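Local coordinates for protein NAGD (Escherichia coli, PDB 2C4N), which hydrolyses ribonucleoside 5'-phosphates to ribonucleosides and phosphate, using magnesium, and probably acts on a broad range of other phosphorylated substrates, at residues G175-W180 against L203-L208; P111-V116 against G137-A142; E195-G200 against E216-L221. All blocks are in the same frame, centred on the assembly; numbering follows the deposited sequence.

Contact 1 (G175-W180 against L203-L208). With PO4 (phosphate ion), chain C; PO4 (phosphate ion), chain D.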
ATOM      1  N   GLY A 175     -20.757   1.422   1.285  1.00 17.82           N
ATOM      2  CA  GLY A 175     -21.049   2.118   0.038  1.00 18.55           C
ATOM      3  C   GLY A 175     -20.241   1.714  -1.184  1.00 19.10           C
ATOM      4  O   GLY A 175     -19.390   0.826  -1.115  1.00 18.87           O
ATOM      5  N   LYS A 176     -20.519   2.371  -2.311  1.00 16.23           N
ATOM      6  CA  LYS A 176     -19.808   2.107  -3.564  1.00 16.80           C
ATOM      7  C   LYS A 176     -18.317   2.293  -3.292  1.00 17.09           C
ATOM      8  O   LYS A 176     -17.936   3.128  -2.472  1.00 17.58           O
ATOM      9  CB  LYS A 176     -20.245   3.106  -4.643  1.00 16.98           C
ATOM     10  CG  LYS A 176     -21.720   3.072  -4.998  1.00 17.35           C
ATOM     11  CD  LYS A 176     -22.089   4.261  -5.884  1.00 16.52           C
ATOM     12  CE  LYS A 176     -22.089   5.570  -5.094  1.00 17.47           C
ATOM     13  NZ  LYS A 176     -22.124   6.766  -5.990  1.00 18.92           N
ATOM     14  N   PRO A 177     -17.446   1.560  -4.006  1.00 18.35           N
ATOM     15  CA  PRO A 177     -17.671   0.579  -5.073  1.00 18.52           C
ATOM     16  C   PRO A 177     -18.137  -0.814  -4.647  1.00 19.14           C
ATOM     17  O   PRO A 177     -18.249  -1.712  -5.480  1.00 18.47           O
ATOM     18  CB  PRO A 177     -16.324   0.538  -5.782  1.00 19.21           C
ATOM     19  CG  PRO A 177     -15.364   0.696  -4.647  1.00 18.46           C
ATOM     20  CD  PRO A 177     -16.000   1.809  -3.826  1.00 17.89           C
ATOM     21  N   SER A 178     -18.411  -0.996  -3.362  1.00 17.85           N
ATOM     22  CA  SER A 178     -18.874  -2.288  -2.879  1.00 19.60           C
ATOM     23  C   SER A 178     -20.189  -2.659  -3.568  1.00 18.76           C
ATOM     24  O   SER A 178     -21.139  -1.876  -3.586  1.00 18.66           O
ATOM     25  CB  SER A 178     -19.076  -2.240  -1.365  1.00 36.95           C
ATOM     26  OG  SER A 178     -19.698  -3.423  -0.903  1.00 44.79           O
ATOM     27  N   PRO A 179     -20.254  -3.858  -4.160  1.00 21.22           N
ATOM     28  CA  PRO A 179     -21.477  -4.295  -4.843  1.00 21.16           C
ATOM     29  C   PRO A 179     -22.658  -4.501  -3.891  1.00 20.84           C
ATOM     30  O   PRO A 179     -23.816  -4.432  -4.298  1.00 20.34           O
ATOM     31  CB  PRO A 179     -21.047  -5.601  -5.513  1.00 20.72           C
ATOM     32  CG  PRO A 179     -19.574  -5.413  -5.723  1.00 21.46           C
ATOM     33  CD  PRO A 179     -19.146  -4.789  -4.424  1.00 19.93           C
ATOM     34  N   TRP A 180     -22.371  -4.743  -2.618  1.00 15.47           N
ATOM     35  CA  TRP A 180     -23.447  -4.982  -1.660  1.00 17.46           C
ATOM     36  C   TRP A 180     -24.500  -3.876  -1.594  1.00 19.35           C
ATOM     37  O   TRP A 180     -25.693  -4.163  -1.513  1.00 23.98           O
ATOM     38  CB  TRP A 180     -22.893  -5.213  -0.254  1.00 21.72           C
ATOM     39  CG  TRP A 180     -23.971  -5.653   0.684  1.00 21.86           C
ATOM     40  CD1 TRP A 180     -24.427  -6.926   0.868  1.00 21.69           C
ATOM     41  CD2 TRP A 180     -24.802  -4.809   1.487  1.00 21.46           C
ATOM     42  NE1 TRP A 180     -25.496  -6.928   1.733  1.00 22.70           N
ATOM     43  CE2 TRP A 180     -25.748  -5.639   2.127  1.00 23.10           C
ATOM     44  CE3 TRP A 180     -24.843  -3.428   1.723  1.00 21.38           C
ATOM     45  CZ2 TRP A 180     -26.728  -5.134   2.988  1.00 22.48           C
ATOM     46  CZ3 TRP A 180     -25.817  -2.926   2.579  1.00 23.45           C
ATOM     47  CH2 TRP A 180     -26.746  -3.779   3.201  1.00 23.74           C
ATOM     48  N   LEU A 203     -16.814   6.209 -12.930  1.00 14.45           N
ATOM     49  CA  LEU A 203     -16.482   4.879 -13.421  1.00 15.88           C
ATOM     50  C   LEU A 203     -16.005   3.948 -12.320  1.00 15.53           C
ATOM     51  O   LEU A 203     -16.345   2.766 -12.308  1.00 14.84           O
ATOM     52  CB  LEU A 203     -15.392   4.976 -14.494  1.00 21.16           C
ATOM     53  CG  LEU A 203     -15.831   5.367 -15.910  1.00 22.22           C
ATOM     54  CD1 LEU A 203     -14.626   5.807 -16.721  1.00 24.72           C
ATOM     55  CD2 LEU A 203     -16.522   4.183 -16.573  1.00 22.12           C
ATOM     56  N   ARG A 204     -15.221   4.487 -11.394  1.00 19.23           N
ATOM     57  CA  ARG A 204     -14.655   3.688 -10.314  1.00 23.55           C
ATOM     58  C   ARG A 204     -15.571   3.380  -9.139  1.00 21.75           C
ATOM     59  O   ARG A 204     -15.181   2.647  -8.233  1.00 21.45           O
ATOM     60  CB  ARG A 204     -13.364   4.348  -9.821  1.00 36.88           C
ATOM     61  CG  ARG A 204     -12.324   4.456 -10.925  1.00 45.79           C
ATOM     62  CD  ARG A 204     -11.037   5.134 -10.484  1.00 53.79           C
ATOM     63  NE  ARG A 204     -10.147   5.340 -11.626  1.00 60.86           N
ATOM     64  CZ  ARG A 204      -9.485   4.370 -12.253  1.00 64.37           C
ATOM     65  NH1 ARG A 204      -9.598   3.110 -11.850  1.00 65.63           N
ATOM     66  NH2 ARG A 204      -8.727   4.657 -13.305  1.00 65.66           N
ATOM     67  N   THR A 205     -16.782   3.927  -9.144  1.00 20.52           N
ATOM     68  CA  THR A 205     -17.710   3.659  -8.051  1.00 18.80           C
ATOM     69  C   THR A 205     -19.089   3.220  -8.546  1.00 17.66           C
ATOM     70  O   THR A 205     -19.497   2.082  -8.318  1.00 18.25           O
ATOM     71  CB  THR A 205     -17.839   4.886  -7.115  1.00 19.17           C
ATOM     72  OG1 THR A 205     -18.371   6.000  -7.836  1.00 18.82           O
ATOM     73  CG2 THR A 205     -16.465   5.273  -6.553  1.00 19.60           C
ATOM     74  N   ASP A 206     -19.805   4.104  -9.233  1.00 14.61           N
ATOM     75  CA  ASP A 206     -21.132   3.749  -9.742  1.00 16.20           C
ATOM     76  C   ASP A 206     -21.060   2.618 -10.760  1.00 15.59           C
ATOM     77  O   ASP A 206     -21.755   1.609 -10.647  1.00 14.98           O
ATOM     78  CB  ASP A 206     -21.794   4.947 -10.424  1.00 17.09           C
ATOM     79  CG  ASP A 206     -21.872   6.157  -9.531  1.00 16.73           C
ATOM     80  OD1 ASP A 206     -22.559   6.079  -8.490  1.00 16.30           O
ATOM     81  OD2 ASP A 206     -21.245   7.180  -9.878  1.00 18.04           O
ATOM     82  N   ILE A 207     -20.204   2.794 -11.758  1.00 13.83           N
ATOM     83  CA  ILE A 207     -20.085   1.811 -12.818  1.00 16.01           C
ATOM     84  C   ILE A 207     -19.476   0.492 -12.356  1.00 15.79           C
ATOM     85  O   ILE A 207     -20.004  -0.577 -12.667  1.00 17.07           O
ATOM     86  CB  ILE A 207     -19.278   2.392 -13.995  1.00 17.76           C
ATOM     87  CG1 ILE A 207     -19.801   3.800 -14.328  1.00 18.38           C
ATOM     88  CG2 ILE A 207     -19.412   1.483 -15.212  1.00 17.59           C
ATOM     89  CD1 ILE A 207     -21.293   3.859 -14.683  1.00 17.89           C
ATOM     90  N   LEU A 208     -18.382   0.568 -11.603  1.00 19.35           N
ATOM     91  CA  LEU A 208     -17.724  -0.632 -11.097  1.00 20.96           C
ATOM     92  C   LEU A 208     -18.683  -1.458 -10.236  1.00 19.94           C
ATOM     93  O   LEU A 208     -18.774  -2.678 -10.392  1.00 19.74           O
ATOM     94  CB  LEU A 208     -16.481  -0.256 -10.281  1.00 20.80           C
ATOM     95  CG  LEU A 208     -15.702  -1.394  -9.605  1.00 21.31           C
ATOM     96  CD1 LEU A 208     -15.219  -2.392 -10.646  1.00 22.42           C
ATOM     97  CD2 LEU A 208     -14.526  -0.815  -8.833  1.00 22.86           C
TER
HETATM   98  P   PO4 C1252     -18.650   8.474  -5.048  1.00 28.29           P
HETATM   99  O1  PO4 C1252     -19.578   9.363  -4.306  1.00 27.84           O
HETATM  100  O2  PO4 C1252     -17.634   9.294  -5.750  1.00 28.33           O
HETATM  101  O3  PO4 C1252     -17.974   7.561  -4.095  1.00 26.29           O
HETATM  102  O4  PO4 C1252     -19.412   7.675  -6.037  1.00 24.95           O
HETATM  103  P   PO4 D1253     -22.587  10.549  -4.714  1.00 30.33           P
HETATM  104  O1  PO4 D1253     -24.049  10.800  -4.753  1.00 31.58           O
HETATM  105  O2  PO4 D1253     -22.334   9.127  -4.381  1.00 24.92           O
HETATM  106  O3  PO4 D1253     -21.997  10.859  -6.026  1.00 26.21           O
HETATM  107  O4  PO4 D1253     -21.967  11.422  -3.683  1.00 32.83           O
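The phosphate pocket of a HAD-type phosphatase brings Lys176 across to Asp206 and Thr205. The lysine chain bends at chi3 (-72°), which carries NZ past the threonine to Asp206 OD1 at 2.6 Å, a salt bridge that meets the carboxylate on its syn side, 32° out of its plane. A long flexible cation suits the place because NZ also bridges to Asp9 OD1 and so probably offsets the repulsion between two close carboxylates. Lys176 NZ donates further to O4 of phosphate C and to O2 of phosphate D, each at 2.9 Å. Thr205 OG1 gives phosphate C O4 a second donor at 2.7 Å. Both ions probably come from the crystallisation liquor, yet they lie beside residues thought to bind substrate. Asp206 OD2 takes the backbone N-H of Asn202, which anchors the carboxylate in the second shell of the magnesium site. Pro177, after a cis peptide bond, lays CB on Arg204 O (3.4 Å) and on Leu208 CD2 (3.8 Å). The contact thus sets the loop between strand 172-173 and helix 180-189 against the start of helix 203-212, whose Ile207 packs on strand 216-220, while Trp180 stacks on Phe211 of the second subunit.

Contact 2 (P111-V116 against G137-A142)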
ATOM      1  N   PRO A 111     -18.821  -2.839  22.984  1.00 26.06           N
ATOM      2  CA  PRO A 111     -19.593  -2.771  21.741  1.00 24.35           C
ATOM      3  C   PRO A 111     -19.278  -3.960  20.839  1.00 22.04           C
ATOM      4  O   PRO A 111     -18.160  -4.476  20.856  1.00 20.38           O
ATOM      5  CB  PRO A 111     -19.138  -1.447  21.128  1.00 21.02           C
ATOM      6  CG  PRO A 111     -17.691  -1.363  21.571  1.00 22.82           C
ATOM      7  CD  PRO A 111     -17.762  -1.814  23.015  1.00 22.43           C
ATOM      8  N   ASP A 112     -20.265  -4.397  20.060  1.00 20.67           N
ATOM      9  CA  ASP A 112     -20.072  -5.507  19.131  1.00 19.25           C
ATOM     10  C   ASP A 112     -19.457  -4.966  17.841  1.00 18.61           C
ATOM     11  O   ASP A 112     -18.640  -5.632  17.203  1.00 18.51           O
ATOM     12  CB  ASP A 112     -21.409  -6.173  18.796  1.00 23.96           C
ATOM     13  CG  ASP A 112     -22.121  -6.709  20.021  1.00 27.35           C
ATOM     14  OD1 ASP A 112     -21.516  -7.523  20.750  1.00 26.91           O
ATOM     15  OD2 ASP A 112     -23.289  -6.326  20.249  1.00 29.25           O
ATOM     16  N   PHE A 113     -19.875  -3.758  17.471  1.00 18.09           N
ATOM     17  CA  PHE A 113     -19.407  -3.093  16.258  1.00 17.37           C
ATOM     18  C   PHE A 113     -18.818  -1.720  16.520  1.00 17.36           C
ATOM     19  O   PHE A 113     -19.153  -1.061  17.505  1.00 17.48           O
ATOM     20  CB  PHE A 113     -20.558  -2.835  15.276  1.00 17.69           C
ATOM     21  CG  PHE A 113     -21.337  -4.045  14.895  1.00 18.23           C
ATOM     22  CD1 PHE A 113     -22.323  -4.549  15.738  1.00 17.72           C
ATOM     23  CD2 PHE A 113     -21.109  -4.666  13.675  1.00 19.16           C
ATOM     24  CE1 PHE A 113     -23.073  -5.655  15.368  1.00 19.91           C
ATOM     25  CE2 PHE A 113     -21.854  -5.776  13.294  1.00 19.48           C
ATOM     26  CZ  PHE A 113     -22.841  -6.271  14.147  1.00 17.82           C
ATOM     27  N   VAL A 114     -17.954  -1.296  15.603  1.00 15.95           N
ATOM     28  CA  VAL A 114     -17.381   0.044  15.612  1.00 14.96           C
ATOM     29  C   VAL A 114     -17.874   0.509  14.246  1.00 15.87           C
ATOM     30  O   VAL A 114     -17.539  -0.092  13.223  1.00 15.35           O
ATOM     31  CB  VAL A 114     -15.839   0.050  15.631  1.00 15.11           C
ATOM     32  CG1 VAL A 114     -15.321   1.440  15.238  1.00 15.69           C
ATOM     33  CG2 VAL A 114     -15.336  -0.300  17.027  1.00 14.67           C
ATOM     34  N   ILE A 115     -18.699   1.548  14.229  1.00 14.27           N
ATOM     35  CA  ILE A 115     -19.254   2.045  12.983  1.00 13.51           C
ATOM     36  C   ILE A 115     -18.781   3.464  12.738  1.00 13.11           C
ATOM     37  O   ILE A 115     -18.954   4.339  13.583  1.00 14.76           O
ATOM     38  CB  ILE A 115     -20.788   2.039  13.031  1.00 16.86           C
ATOM     39  CG1 ILE A 115     -21.285   0.645  13.427  1.00 17.64           C
ATOM     40  CG2 ILE A 115     -21.347   2.461  11.683  1.00 16.38           C
ATOM     41  CD1 ILE A 115     -22.758   0.589  13.733  1.00 22.31           C
ATOM     42  N   VAL A 116     -18.183   3.686  11.574  1.00 14.40           N
ATOM     43  CA  VAL A 116     -17.683   5.003  11.233  1.00 14.47           C
ATOM     44  C   VAL A 116     -18.429   5.593  10.047  1.00 13.64           C
ATOM     45  O   VAL A 116     -18.552   4.964   8.993  1.00 14.45           O
ATOM     46  CB  VAL A 116     -16.169   4.968  10.886  1.00 15.50           C
ATOM     47  CG1 VAL A 116     -15.658   6.387  10.621  1.00 15.60           C
ATOM     48  CG2 VAL A 116     -15.386   4.320  12.022  1.00 15.50           C
ATOM     49  N   GLY A 137     -11.068  -6.793  18.585  1.00 25.31           N
ATOM     50  CA  GLY A 137     -12.063  -7.653  17.967  1.00 22.68           C
ATOM     51  C   GLY A 137     -13.435  -7.143  17.566  1.00 23.04           C
ATOM     52  O   GLY A 137     -14.253  -7.924  17.073  1.00 21.76           O
ATOM     53  N   ALA A 138     -13.713  -5.862  17.758  1.00 20.48           N
ATOM     54  CA  ALA A 138     -15.022  -5.349  17.375  1.00 19.37           C
ATOM     55  C   ALA A 138     -15.177  -5.403  15.858  1.00 18.21           C
ATOM     56  O   ALA A 138     -14.200  -5.228  15.122  1.00 17.86           O
ATOM     57  CB  ALA A 138     -15.179  -3.922  17.867  1.00 17.97           C
ATOM     58  N   ARG A 139     -16.395  -5.653  15.383  1.00 19.66           N
ATOM     59  CA  ARG A 139     -16.642  -5.697  13.944  1.00 19.12           C
ATOM     60  C   ARG A 139     -16.583  -4.264  13.397  1.00 18.08           C
ATOM     61  O   ARG A 139     -17.374  -3.398  13.782  1.00 18.09           O
ATOM     62  CB  ARG A 139     -17.998  -6.365  13.675  1.00 17.74           C
ATOM     63  CG  ARG A 139     -18.005  -7.837  14.117  1.00 22.16           C
ATOM     64  CD  ARG A 139     -19.399  -8.459  14.109  1.00 24.88           C
ATOM     65  NE  ARG A 139     -19.982  -8.531  12.770  1.00 28.67           N
ATOM     66  CZ  ARG A 139     -21.149  -9.110  12.497  1.00 30.13           C
ATOM     67  NH1 ARG A 139     -21.854  -9.666  13.473  1.00 29.61           N
ATOM     68  NH2 ARG A 139     -21.612  -9.131  11.255  1.00 29.94           N
ATOM     69  N   PHE A 140     -15.627  -4.040  12.499  1.00 16.85           N
ATOM     70  CA  PHE A 140     -15.338  -2.734  11.899  1.00 14.98           C
ATOM     71  C   PHE A 140     -16.115  -2.458  10.595  1.00 14.19           C
ATOM     72  O   PHE A 140     -15.831  -3.047   9.551  1.00 14.67           O
ATOM     73  CB  PHE A 140     -13.818  -2.675  11.669  1.00 15.46           C
ATOM     74  CG  PHE A 140     -13.262  -1.291  11.419  1.00 15.41           C
ATOM     75  CD1 PHE A 140     -14.004  -0.139  11.676  1.00 15.18           C
ATOM     76  CD2 PHE A 140     -11.956  -1.154  10.950  1.00 16.39           C
ATOM     77  CE1 PHE A 140     -13.450   1.133  11.465  1.00 19.33           C
ATOM     78  CE2 PHE A 140     -11.390   0.104  10.736  1.00 17.20           C
ATOM     79  CZ  PHE A 140     -12.135   1.252  10.993  1.00 17.12           C
ATOM     80  N   ILE A 141     -17.092  -1.555  10.674  1.00 13.18           N
ATOM     81  CA  ILE A 141     -17.933  -1.194   9.530  1.00 13.63           C
ATOM     82  C   ILE A 141     -17.851   0.310   9.274  1.00 13.34           C
ATOM     83  O   ILE A 141     -17.836   1.103  10.216  1.00 13.87           O
ATOM     84  CB  ILE A 141     -19.430  -1.513   9.799  1.00 19.82           C
ATOM     85  CG1 ILE A 141     -19.585  -2.909  10.408  1.00 22.48           C
ATOM     86  CG2 ILE A 141     -20.220  -1.392   8.509  1.00 20.03           C
ATOM     87  CD1 ILE A 141     -19.138  -4.030   9.510  1.00 22.78           C
ATOM     88  N   ALA A 142     -17.827   0.699   8.003  1.00 13.34           N
ATOM     89  CA  ALA A 142     -17.761   2.113   7.639  1.00 13.29           C
ATOM     90  C   ALA A 142     -18.767   2.385   6.525  1.00 13.32           C
ATOM     91  O   ALA A 142     -18.972   1.544   5.648  1.00 13.85           O
ATOM     92  CB  ALA A 142     -16.347   2.478   7.186  1.00 15.63           C
TER
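Phe113 sends CG anti to its carbonyl carbon (chi1 -55°), and Arg139 does the same, which makes ring and arginine chain run side by side in one direction. The arginine then bends at chi3 (64°) and brings one face of its guanidinium to the ring, where Phe113 CE2 sits 3.4 Å from Arg139 NE, displaced toward the rim of the group. The two planes stand 40° apart, too tilted for a flat stack. Closer to the backbone, Arg139 CB touches Phe113 CD2 at 3.5 Å. The far end of the arginine is held by Gln82 and by Pro234 O of the second subunit, both through NH2. A leucine here would probably leave that proline carbonyl without its donor and part of the Phe113 ring uncovered.

These two strands flank helix 124-135 in a beta-alpha-beta unit of the alpha/beta cap domain, and run parallel in its sheet. Gly137, the C-prime residue of a Schellman motif, ends the helix with a positive phi that suits glycine. Four backbone bonds zip the strands, among them Val114 N to Arg139 O (2.8 Å) and a nearly straight Ile141 N to Val114 O (3.0 Å). On the other face of the sheet, Val116 CG2 meets Phe140 CE1 at 3.8 Å, at the edge of the ring and near its plane, and the small Ala138 takes Val114 CG2 on its CB at 3.7 Å. Apolar residues suit this face because helices 124-135 and 156-167 pack on it: Val134 and Ile163 touch Phe140, and Cys160 touches both Val116 and the small Ala142.

Contact 3 (E195-G200 against E216-L221)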
ATOM      1  N   GLU A 195     -32.889  -6.740 -14.628  1.00 26.64           N
ATOM      2  CA  GLU A 195     -33.833  -5.751 -15.152  1.00 26.06           C
ATOM      3  C   GLU A 195     -33.609  -4.382 -14.524  1.00 24.08           C
ATOM      4  O   GLU A 195     -34.526  -3.566 -14.458  1.00 22.80           O
ATOM      5  CB  GLU A 195     -35.285  -6.179 -14.906  1.00 44.13           C
ATOM      6  CG  GLU A 195     -35.790  -7.276 -15.824  1.00 50.42           C
ATOM      7  CD  GLU A 195     -35.857  -8.620 -15.140  1.00 54.33           C
ATOM      8  OE1 GLU A 195     -36.624  -8.749 -14.164  1.00 56.72           O
ATOM      9  OE2 GLU A 195     -35.145  -9.547 -15.577  1.00 59.20           O
ATOM     10  N   THR A 196     -32.390  -4.131 -14.067  1.00 20.69           N
ATOM     11  CA  THR A 196     -32.087  -2.855 -13.438  1.00 19.23           C
ATOM     12  C   THR A 196     -30.865  -2.200 -14.049  1.00 19.01           C
ATOM     13  O   THR A 196     -29.894  -2.866 -14.404  1.00 17.77           O
ATOM     14  CB  THR A 196     -31.857  -3.027 -11.925  1.00 20.44           C
ATOM     15  OG1 THR A 196     -33.004  -3.661 -11.344  1.00 19.31           O
ATOM     16  CG2 THR A 196     -31.641  -1.671 -11.253  1.00 19.65           C
ATOM     17  N   VAL A 197     -30.935  -0.883 -14.188  1.00 19.48           N
ATOM     18  CA  VAL A 197     -29.830  -0.117 -14.731  1.00 17.60           C
ATOM     19  C   VAL A 197     -29.416   0.870 -13.655  1.00 16.88           C
ATOM     20  O   VAL A 197     -30.237   1.294 -12.841  1.00 17.99           O
ATOM     21  CB  VAL A 197     -30.259   0.683 -15.995  1.00 22.52           C
ATOM     22  CG1 VAL A 197     -31.364   1.675 -15.637  1.00 20.65           C
ATOM     23  CG2 VAL A 197     -29.063   1.423 -16.584  1.00 21.17           C
ATOM     24  N   ILE A 198     -28.136   1.200 -13.617  1.00 17.20           N
ATOM     25  CA  ILE A 198     -27.671   2.195 -12.672  1.00 17.03           C
ATOM     26  C   ILE A 198     -27.065   3.305 -13.508  1.00 15.02           C
ATOM     27  O   ILE A 198     -26.371   3.039 -14.487  1.00 17.51           O
ATOM     28  CB  ILE A 198     -26.606   1.648 -11.683  1.00 15.57           C
ATOM     29  CG1 ILE A 198     -26.074   2.807 -10.824  1.00 15.92           C
ATOM     30  CG2 ILE A 198     -25.468   0.964 -12.437  1.00 14.61           C
ATOM     31  CD1 ILE A 198     -25.259   2.356  -9.626  1.00 16.34           C
ATOM     32  N   VAL A 199     -27.367   4.545 -13.146  1.00 13.90           N
ATOM     33  CA  VAL A 199     -26.835   5.705 -13.849  1.00 14.81           C
ATOM     34  C   VAL A 199     -25.864   6.385 -12.886  1.00 14.30           C
ATOM     35  O   VAL A 199     -26.213   6.653 -11.738  1.00 13.92           O
ATOM     36  CB  VAL A 199     -27.954   6.715 -14.218  1.00 17.07           C
ATOM     37  CG1 VAL A 199     -27.361   7.899 -14.964  1.00 16.63           C
ATOM     38  CG2 VAL A 199     -29.020   6.038 -15.066  1.00 16.76           C
ATOM     39  N   GLY A 200     -24.644   6.646 -13.343  1.00 15.18           N
ATOM     40  CA  GLY A 200     -23.671   7.289 -12.474  1.00 15.39           C
ATOM     41  C   GLY A 200     -22.627   8.064 -13.247  1.00 14.58           C
ATOM     42  O   GLY A 200     -22.506   7.904 -14.462  1.00 16.72           O
ATOM     43  N   GLU A 216     -26.989  -3.311 -15.818  1.00 18.53           N
ATOM     44  CA  GLU A 216     -26.645  -2.606 -17.041  1.00 20.49           C
ATOM     45  C   GLU A 216     -26.226  -1.254 -16.478  1.00 17.65           C
ATOM     46  O   GLU A 216     -26.788  -0.800 -15.479  1.00 15.90           O
ATOM     47  CB  GLU A 216     -27.867  -2.451 -17.955  1.00 37.48           C
ATOM     48  CG  GLU A 216     -28.148  -3.653 -18.840  1.00 46.10           C
ATOM     49  CD  GLU A 216     -29.259  -3.399 -19.842  1.00 50.30           C
ATOM     50  OE1 GLU A 216     -29.867  -2.304 -19.809  1.00 48.63           O
ATOM     51  OE2 GLU A 216     -29.525  -4.303 -20.663  1.00 53.63           O
ATOM     52  N   THR A 217     -25.249  -0.611 -17.101  1.00 19.15           N
ATOM     53  CA  THR A 217     -24.771   0.666 -16.593  1.00 18.49           C
ATOM     54  C   THR A 217     -24.789   1.795 -17.610  1.00 18.19           C
ATOM     55  O   THR A 217     -24.563   1.579 -18.800  1.00 17.16           O
ATOM     56  CB  THR A 217     -23.325   0.527 -16.078  1.00 18.67           C
ATOM     57  OG1 THR A 217     -22.490   0.072 -17.152  1.00 19.44           O
ATOM     58  CG2 THR A 217     -23.253  -0.486 -14.933  1.00 17.99           C
ATOM     59  N   ILE A 218     -25.057   3.001 -17.124  1.00 16.62           N
ATOM     60  CA  ILE A 218     -25.059   4.188 -17.968  1.00 16.50           C
ATOM     61  C   ILE A 218     -24.165   5.220 -17.311  1.00 16.94           C
ATOM     62  O   ILE A 218     -24.400   5.627 -16.174  1.00 16.03           O
ATOM     63  CB  ILE A 218     -26.463   4.818 -18.119  1.00 19.09           C
ATOM     64  CG1 ILE A 218     -27.407   3.838 -18.817  1.00 19.15           C
ATOM     65  CG2 ILE A 218     -26.365   6.109 -18.937  1.00 18.75           C
ATOM     66  CD1 ILE A 218     -28.819   4.380 -19.005  1.00 20.58           C
ATOM     67  N   LEU A 219     -23.127   5.632 -18.022  1.00 15.80           N
ATOM     68  CA  LEU A 219     -22.216   6.636 -17.501  1.00 16.37           C
ATOM     69  C   LEU A 219     -22.584   7.997 -18.081  1.00 16.71           C
ATOM     70  O   LEU A 219     -22.738   8.126 -19.292  1.00 16.41           O
ATOM     71  CB  LEU A 219     -20.770   6.323 -17.907  1.00 15.22           C
ATOM     72  CG  LEU A 219     -19.722   7.405 -17.589  1.00 15.83           C
ATOM     73  CD1 LEU A 219     -19.406   7.415 -16.094  1.00 17.60           C
ATOM     74  CD2 LEU A 219     -18.452   7.127 -18.384  1.00 17.29           C
ATOM     75  N   VAL A 220     -22.747   9.002 -17.226  1.00 17.20           N
ATOM     76  CA  VAL A 220     -23.006  10.346 -17.727  1.00 17.37           C
ATOM     77  C   VAL A 220     -21.682  11.068 -17.549  1.00 17.53           C
ATOM     78  O   VAL A 220     -20.914  10.733 -16.648  1.00 16.45           O
ATOM     79  CB  VAL A 220     -24.136  11.081 -16.949  1.00 17.00           C
ATOM     80  CG1 VAL A 220     -25.475  10.484 -17.315  1.00 17.18           C
ATOM     81  CG2 VAL A 220     -23.898  11.000 -15.444  1.00 17.35           C
ATOM     82  N   LEU A 221     -21.408  12.038 -18.413  1.00 17.25           N
ATOM     83  CA  LEU A 221     -20.151  12.775 -18.377  1.00 19.00           C
ATOM     84  C   LEU A 221     -20.256  14.120 -17.668  1.00 20.43           C
ATOM     85  O   LEU A 221     -19.367  14.965 -17.773  1.00 21.60           O
ATOM     86  CB  LEU A 221     -19.662  12.983 -19.815  1.00 18.48           C
ATOM     87  CG  LEU A 221     -19.535  11.699 -20.649  1.00 19.64           C
ATOM     88  CD1 LEU A 221     -19.279  12.051 -22.113  1.00 19.77           C
ATOM     89  CD2 LEU A 221     -18.419  10.832 -20.084  1.00 18.18           C
TER
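Val197 and Ile218 meet at a slant on one face of the sheet, Val197 CG2 lying 3.7 Å from Ile218 CG1. The valine's CG2, anti to its backbone N, is thereby turned toward the neighbouring strand. Val199 runs alongside Ile218 and points the same way, whereas it crosses Val220 at about a right angle, with the two CG1 methyls 4.0 Å apart. On the opposite face, Ile198 and Thr217 touch through their CG2 methyls at 3.6 Å, so the threonine presents its carbon branch to the isoleucine. Beta-branched residues suit both strands, since their methyls pack against those of the neighbouring strand. Gly200 has no side chain; its O takes Val220 N (3.0 Å) and also lies 3.5 Å from Leu219 CD1.

The strands, whose directions differ by 20°, are the parallel pair of a beta-alpha-beta unit around helix 203-212 in the Rossmann-like HAD core; strand 5-9 flanks strand 196-200, and strand 239-241 lies beyond strand 216-220. Five backbone bonds join the pair, including Ile218 N to Ile198 O (2.9 Å). Across the pair, side chains meet through carbon and the hydrogen bonds are all peptide to peptide, a framework ending just before Asp201, a magnesium ligand.

Contacts 2 and 3 are buried pairs of parallel strands in two different sheets, cap and catalytic core, on opposite sides of the chain's centre and with their nearest atoms about 17 Å apart. Contact 1, partly buried, lies closer to that centre and is ruled by charge and phosphate. To its peptide ladder contact 2 adds Arg139, which lies along a ring and reaches the second subunit, whereas in contact 3 the side chains meet one another through aliphatic groups only. Contact 1 shares a unit with contact 3, because helix 203-212 connects strands 196-200 and 216-220, and Asp206 and Ile207 pack directly on that pair. Contact 2 does not touch contact 1, but both reach the second subunit, which the strands of contact 3 do not.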